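Local coordinates for coat protein (PDB 6YFR) that forms the icosahedral shell of a single-stranded RNA bacteriophage, sixty copies making up the particle, and probably encloses and binds the viral genome, at residues A106-R109 with N110-L113; R93-D96 with V97-M101. All coordinates share one frame; numbering follows the deposited sequence.

Contact 1. Residues A106-R109 with N110-L113; sequences AKRR and NSIL
A helix N-terminus formed at a kink makes up this local contact, where the long helix 90-107 ends and the short helix 109-114 begins after a single non-helical residue. R108 is that residue, the N-cap of the second helix, and its carbonyl takes the first bond of the new turn: I112 N donates to R108 O at 2.9 Å. One residue on, L113 N reaches R109 O at 2.9 Å. The two arginines leave the kink differently. R108 folds back through bends at chi2 and chi3 (-68° and -55°), which lays the guanidinium beside S111. That guanidinium forms a salt bridge to D121 near the C-terminus, while the hydroxyl of S111 bonds to the carbonyl of N116. In the coat protein fold of these RNA phages, a five-stranded antiparallel sheet is followed by two C-terminal helices that pack against a partner subunit, and both arginines serve that pairing: NE of R108 meets Q37 of the second subunit. R109 instead stretches out beside L113, both pointing the same way, and CD1 of L113 lies at the guanidinium edge, 3.8 Å from R109 NE. At its far end, R109 NH2 forms a salt bridge with D99 of the second subunit, and L113 packs on L98 of that same subunit.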
ATOM      1  N   ALA A 106     -13.463  43.979  69.585  1.00 48.72           N
ATOM      2  CA  ALA A 106     -13.695  44.056  71.026  1.00 33.73           C
ATOM      3  C   ALA A 106     -14.830  43.131  71.449  1.00 31.23           C
ATOM      4  O   ALA A 106     -14.703  42.383  72.424  1.00 48.50           O
ATOM      5  CB  ALA A 106     -13.996  45.497  71.431  1.00 24.23           C
ATOM      6  N   LYS A 107     -15.936  43.157  70.706  1.00 31.95           N
ATOM      7  CA  LYS A 107     -17.162  42.463  71.084  1.00 35.10           C
ATOM      8  C   LYS A 107     -16.976  40.951  71.108  1.00 27.86           C
ATOM      9  O   LYS A 107     -17.518  40.269  71.984  1.00 48.72           O
ATOM     10  CB  LYS A 107     -18.264  42.857  70.102  1.00 27.13           C
ATOM     11  CG  LYS A 107     -19.561  42.090  70.211  1.00 47.74           C
ATOM     12  CD  LYS A 107     -20.480  42.463  69.049  1.00 28.08           C
ATOM     13  CE  LYS A 107     -21.891  41.942  69.256  1.00 31.58           C
ATOM     14  NZ  LYS A 107     -22.793  42.259  68.120  1.00 74.80           N
ATOM     15  N   ARG A 108     -16.209  40.412  70.163  1.00 43.54           N
ATOM     16  CA  ARG A 108     -16.068  38.973  69.989  1.00 29.17           C
ATOM     17  C   ARG A 108     -14.659  38.483  70.311  1.00 49.02           C
ATOM     18  O   ARG A 108     -14.194  37.509  69.719  1.00 45.60           O
ATOM     19  CB  ARG A 108     -16.441  38.582  68.560  1.00 27.81           C
ATOM     20  CG  ARG A 108     -17.779  39.124  68.088  1.00 36.51           C
ATOM     21  CD  ARG A 108     -18.915  38.469  68.848  1.00 29.70           C
ATOM     22  NE  ARG A 108     -18.854  37.015  68.743  1.00 28.34           N
ATOM     23  CZ  ARG A 108     -19.424  36.184  69.610  1.00 36.49           C
ATOM     24  NH1 ARG A 108     -20.094  36.666  70.650  1.00 29.83           N
ATOM     25  NH2 ARG A 108     -19.319  34.872  69.442  1.00 34.93           N
ATOM     26  N   ARG A 109     -13.967  39.148  71.239  1.00 38.42           N
ATOM     27  CA  ARG A 109     -12.573  38.804  71.510  1.00 27.90           C
ATOM     28  C   ARG A 109     -12.431  37.361  71.986  1.00 53.06           C
ATOM     29  O   ARG A 109     -11.573  36.615  71.497  1.00 45.33           O
ATOM     30  CB  ARG A 109     -11.988  39.772  72.539  1.00 28.69           C
ATOM     31  CG  ARG A 109     -10.670  39.311  73.115  1.00 45.41           C
ATOM     32  CD  ARG A 109      -9.900  40.471  73.713  1.00 19.14           C
ATOM     33  NE  ARG A 109      -8.466  40.203  73.707  1.00 42.70           N
ATOM     34  CZ  ARG A 109      -7.533  41.127  73.898  1.00 22.45           C
ATOM     35  NH1 ARG A 109      -7.880  42.387  74.117  1.00 98.51           N
ATOM     36  NH2 ARG A 109      -6.251  40.785  73.876  1.00 47.31           N
ATOM     37  N   ASN A 110     -13.259  36.949  72.947  1.00 35.42           N
ATOM     38  CA  ASN A 110     -13.154  35.587  73.461  1.00 32.63           C
ATOM     39  C   ASN A 110     -13.472  34.567  72.378  1.00 41.20           C
ATOM     40  O   ASN A 110     -12.769  33.556  72.243  1.00 42.39           O
ATOM     41  CB  ASN A 110     -14.085  35.396  74.655  1.00 37.33           C
ATOM     42  CG  ASN A 110     -13.797  36.365  75.781  1.00 44.74           C
ATOM     43  OD1 ASN A 110     -12.672  36.843  75.929  1.00 34.28           O
ATOM     44  ND2 ASN A 110     -14.817  36.672  76.574  1.00 40.72           N
ATOM     45  N   SER A 111     -14.526  34.812  71.596  1.00 31.64           N
ATOM     46  CA  SER A 111     -14.882  33.891  70.522  1.00 39.80           C
ATOM     47  C   SER A 111     -13.754  33.777  69.503  1.00 47.80           C
ATOM     48  O   SER A 111     -13.416  32.673  69.056  1.00 41.41           O
ATOM     49  CB  SER A 111     -16.171  34.355  69.847  1.00 26.11           C
ATOM     50  OG  SER A 111     -16.580  33.437  68.853  1.00 51.64           O
ATOM     51  N   ILE A 112     -13.156  34.912  69.132  1.00 27.67           N
ATOM     52  CA  ILE A 112     -12.066  34.917  68.160  1.00 33.20           C
ATOM     53  C   ILE A 112     -10.867  34.150  68.698  1.00 48.63           C
ATOM     54  O   ILE A 112     -10.227  33.373  67.975  1.00 38.85           O
ATOM     55  CB  ILE A 112     -11.693  36.365  67.788  1.00 31.06           C
ATOM     56  CG1 ILE A 112     -12.809  37.001  66.960  1.00 26.80           C
ATOM     57  CG2 ILE A 112     -10.377  36.409  67.036  1.00 29.08           C
ATOM     58  CD1 ILE A 112     -12.589  38.465  66.682  1.00 23.88           C
ATOM     59  N   LEU A 113     -10.540  34.354  69.977  1.00 32.57           N
ATOM     60  CA  LEU A 113      -9.355  33.725  70.547  1.00 34.18           C
ATOM     61  C   LEU A 113      -9.563  32.247  70.837  1.00 36.45           C
ATOM     62  O   LEU A 113      -8.585  31.493  70.890  1.00 36.35           O
ATOM     63  CB  LEU A 113      -8.934  34.446  71.831  1.00 22.62           C
ATOM     64  CG  LEU A 113      -8.367  35.857  71.663  1.00 34.93           C
ATOM     65  CD1 LEU A 113      -8.064  36.454  73.019  1.00 22.53           C
ATOM     66  CD2 LEU A 113      -7.122  35.830  70.801  1.00 23.33           C
TER

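Contact 2. Residues R93-D96 with V97-M101; sequences RTVD and VLDTM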
ATOM      1  N   ARG A  93     -18.359  56.370  55.220  1.00 34.10           N
ATOM      2  CA  ARG A  93     -18.759  54.976  55.354  1.00 36.67           C
ATOM      3  C   ARG A  93     -17.561  54.050  55.516  1.00 65.97           C
ATOM      4  O   ARG A  93     -17.659  53.057  56.239  1.00 44.00           O
ATOM      5  CB  ARG A  93     -19.615  54.554  54.160  1.00 28.32           C
ATOM      6  CG  ARG A  93     -20.979  55.251  54.082  1.00 43.53           C
ATOM      7  CD  ARG A  93     -21.824  55.053  55.343  1.00 35.12           C
ATOM      8  NE  ARG A  93     -21.552  56.054  56.373  1.00 39.86           N
ATOM      9  CZ  ARG A  93     -22.121  57.253  56.418  1.00 51.66           C
ATOM     10  NH1 ARG A  93     -23.002  57.607  55.489  1.00 63.60           N
ATOM     11  NH2 ARG A  93     -21.808  58.099  57.390  1.00 35.63           N
ATOM     12  N   THR A  94     -16.427  54.350  54.874  1.00 36.65           N
ATOM     13  CA  THR A  94     -15.213  53.584  55.142  1.00 50.49           C
ATOM     14  C   THR A  94     -14.778  53.759  56.591  1.00 36.27           C
ATOM     15  O   THR A  94     -14.349  52.795  57.243  1.00 56.73           O
ATOM     16  CB  THR A  94     -14.090  54.006  54.190  1.00 20.19           C
ATOM     17  OG1 THR A  94     -13.980  55.435  54.184  1.00127.40           O
ATOM     18  CG2 THR A  94     -14.361  53.516  52.774  1.00 47.45           C
ATOM     19  N   VAL A  95     -14.892  54.983  57.113  1.00 40.40           N
ATOM     20  CA  VAL A  95     -14.604  55.211  58.528  1.00 33.04           C
ATOM     21  C   VAL A  95     -15.533  54.370  59.397  1.00 40.76           C
ATOM     22  O   VAL A  95     -15.098  53.718  60.357  1.00 41.16           O
ATOM     23  CB  VAL A  95     -14.717  56.707  58.868  1.00 29.58           C
ATOM     24  CG1 VAL A  95     -14.757  56.902  60.373  1.00 26.93           C
ATOM     25  CG2 VAL A  95     -13.556  57.473  58.262  1.00 27.86           C
ATOM     26  N   ASP A  96     -16.827  54.372  59.067  1.00 40.49           N
ATOM     27  CA  ASP A  96     -17.793  53.594  59.838  1.00 40.91           C
ATOM     28  C   ASP A  96     -17.476  52.105  59.776  1.00 51.99           C
ATOM     29  O   ASP A  96     -17.619  51.391  60.773  1.00 39.40           O
ATOM     30  CB  ASP A  96     -19.212  53.864  59.332  1.00 31.94           C
ATOM     31  CG  ASP A  96     -19.674  55.280  59.616  1.00 62.84           C
ATOM     32  OD1 ASP A  96     -19.081  55.928  60.507  1.00 40.13           O
ATOM     33  OD2 ASP A  96     -20.630  55.743  58.953  1.00 39.89           O
ATOM     34  N   VAL A  97     -17.037  51.624  58.612  1.00 44.98           N
ATOM     35  CA  VAL A  97     -16.706  50.210  58.458  1.00 36.83           C
ATOM     36  C   VAL A  97     -15.503  49.847  59.319  1.00 34.86           C
ATOM     37  O   VAL A  97     -15.496  48.816  60.005  1.00 46.29           O
ATOM     38  CB  VAL A  97     -16.466  49.885  56.972  1.00 32.44           C
ATOM     39  CG1 VAL A  97     -15.792  48.549  56.826  1.00 29.33           C
ATOM     40  CG2 VAL A  97     -17.781  49.889  56.215  1.00 22.00           C
ATOM     41  N   LEU A  98     -14.464  50.689  59.298  1.00 24.96           N
ATOM     42  CA  LEU A  98     -13.297  50.438  60.141  1.00 33.47           C
ATOM     43  C   LEU A  98     -13.674  50.437  61.620  1.00 47.06           C
ATOM     44  O   LEU A  98     -13.197  49.595  62.397  1.00 44.73           O
ATOM     45  CB  LEU A  98     -12.219  51.484  59.858  1.00 20.95           C
ATOM     46  CG  LEU A  98     -10.973  51.456  60.743  1.00 32.25           C
ATOM     47  CD1 LEU A  98     -10.325  50.088  60.690  1.00 19.70           C
ATOM     48  CD2 LEU A  98      -9.990  52.539  60.310  1.00 22.03           C
ATOM     49  N   ASP A  99     -14.539  51.371  62.025  1.00 34.53           N
ATOM     50  CA  ASP A  99     -14.964  51.421  63.419  1.00 32.90           C
ATOM     51  C   ASP A  99     -15.784  50.191  63.786  1.00 48.70           C
ATOM     52  O   ASP A  99     -15.666  49.673  64.902  1.00 50.59           O
ATOM     53  CB  ASP A  99     -15.750  52.703  63.684  1.00 40.89           C
ATOM     54  CG  ASP A  99     -14.876  53.938  63.631  1.00 45.03           C
ATOM     55  OD1 ASP A  99     -13.665  53.815  63.917  1.00 35.23           O
ATOM     56  OD2 ASP A  99     -15.394  55.027  63.302  1.00 43.11           O
ATOM     57  N   THR A 100     -16.616  49.707  62.860  1.00 32.42           N
ATOM     58  CA  THR A 100     -17.361  48.477  63.105  1.00 40.03           C
ATOM     59  C   THR A 100     -16.416  47.295  63.264  1.00 39.49           C
ATOM     60  O   THR A 100     -16.636  46.418  64.108  1.00 33.87           O
ATOM     61  CB  THR A 100     -18.344  48.225  61.964  1.00 28.19           C
ATOM     62  OG1 THR A 100     -19.146  49.394  61.752  1.00 32.34           O
ATOM     63  CG2 THR A 100     -19.249  47.049  62.294  1.00 23.36           C
ATOM     64  N   MET A 101     -15.349  47.264  62.463  1.00 41.83           N
ATOM     65  CA  MET A 101     -14.340  46.217  62.591  1.00 26.26           C
ATOM     66  C   MET A 101     -13.713  46.227  63.981  1.00 46.34           C
ATOM     67  O   MET A 101     -13.602  45.182  64.638  1.00 51.89           O
ATOM     68  CB  MET A 101     -13.268  46.405  61.516  1.00 39.38           C
ATOM     69  CG  MET A 101     -12.183  45.350  61.515  1.00 15.56           C
ATOM     70  SD  MET A 101     -12.833  43.736  61.052  1.00 40.62           S
ATOM     71  CE  MET A 101     -12.686  42.909  62.613  1.00 34.23           C
TER
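V95 and D99, one helical turn apart, run side by side and point the same way, with CG1 of V95 3.5 Å from OD2 of D99. The valine methyl lies alongside the carboxylate, whose stronger partners belong to the second subunit: a salt bridge from R109 to OD1 and a hydrogen bond to OD2 from the N-terminal amine of A1, which also bonds to OD1 of D96 and would be expected to ease the repulsion between the two carboxylates. The next pair along the helix is polar. T100 OG1 donates to D96 O at 2.7 Å, and T100 N donates to the same oxygen at 2.9 Å, so one carbonyl is gripped twice by one residue. The two donors arrive from opposite faces of the carbonyl plane, the hydroxyl 35° out of it. A chi1 of -52° makes this possible, setting OG1 beside its own backbone N and turned back toward the preceding turn; the hydroxyl also bonds to the amide of L3 of the second subunit.

All of this lies within helix 90-107, the longer of the two helices that follow the sheet in this phage coat protein, and its regular i to i+4 ladder fixes the spacing of the side chains. V97 N to R93 O, at 2.8 Å, is one rung. One turn earlier than D96, R93 curls along the helix surface to place NE 2.8 Å from D96 OD2, a salt bridge on the anti side of OD2 but 28° out of the carboxylate plane, with a weaker bond from NH2. On the sheet side of the helix, L98 presses on F77 of strand 70-82.

Contact 2 comes first along the chain, in the body of helix 90-107; contact 1 follows where that helix ends and helix 109-114 starts. Their centres are 18 Å apart and their nearest atoms about 5 Å apart, so within one chain they do not touch, and each centre lies about 16 Å from the centre of the chain. The meeting takes place across the subunit boundary instead, the junction of one chain lying against the helix body of the other. Helix body and helix junction thus illustrate how two local elements can become complementary parts of what is probably the coat-protein dimer interface.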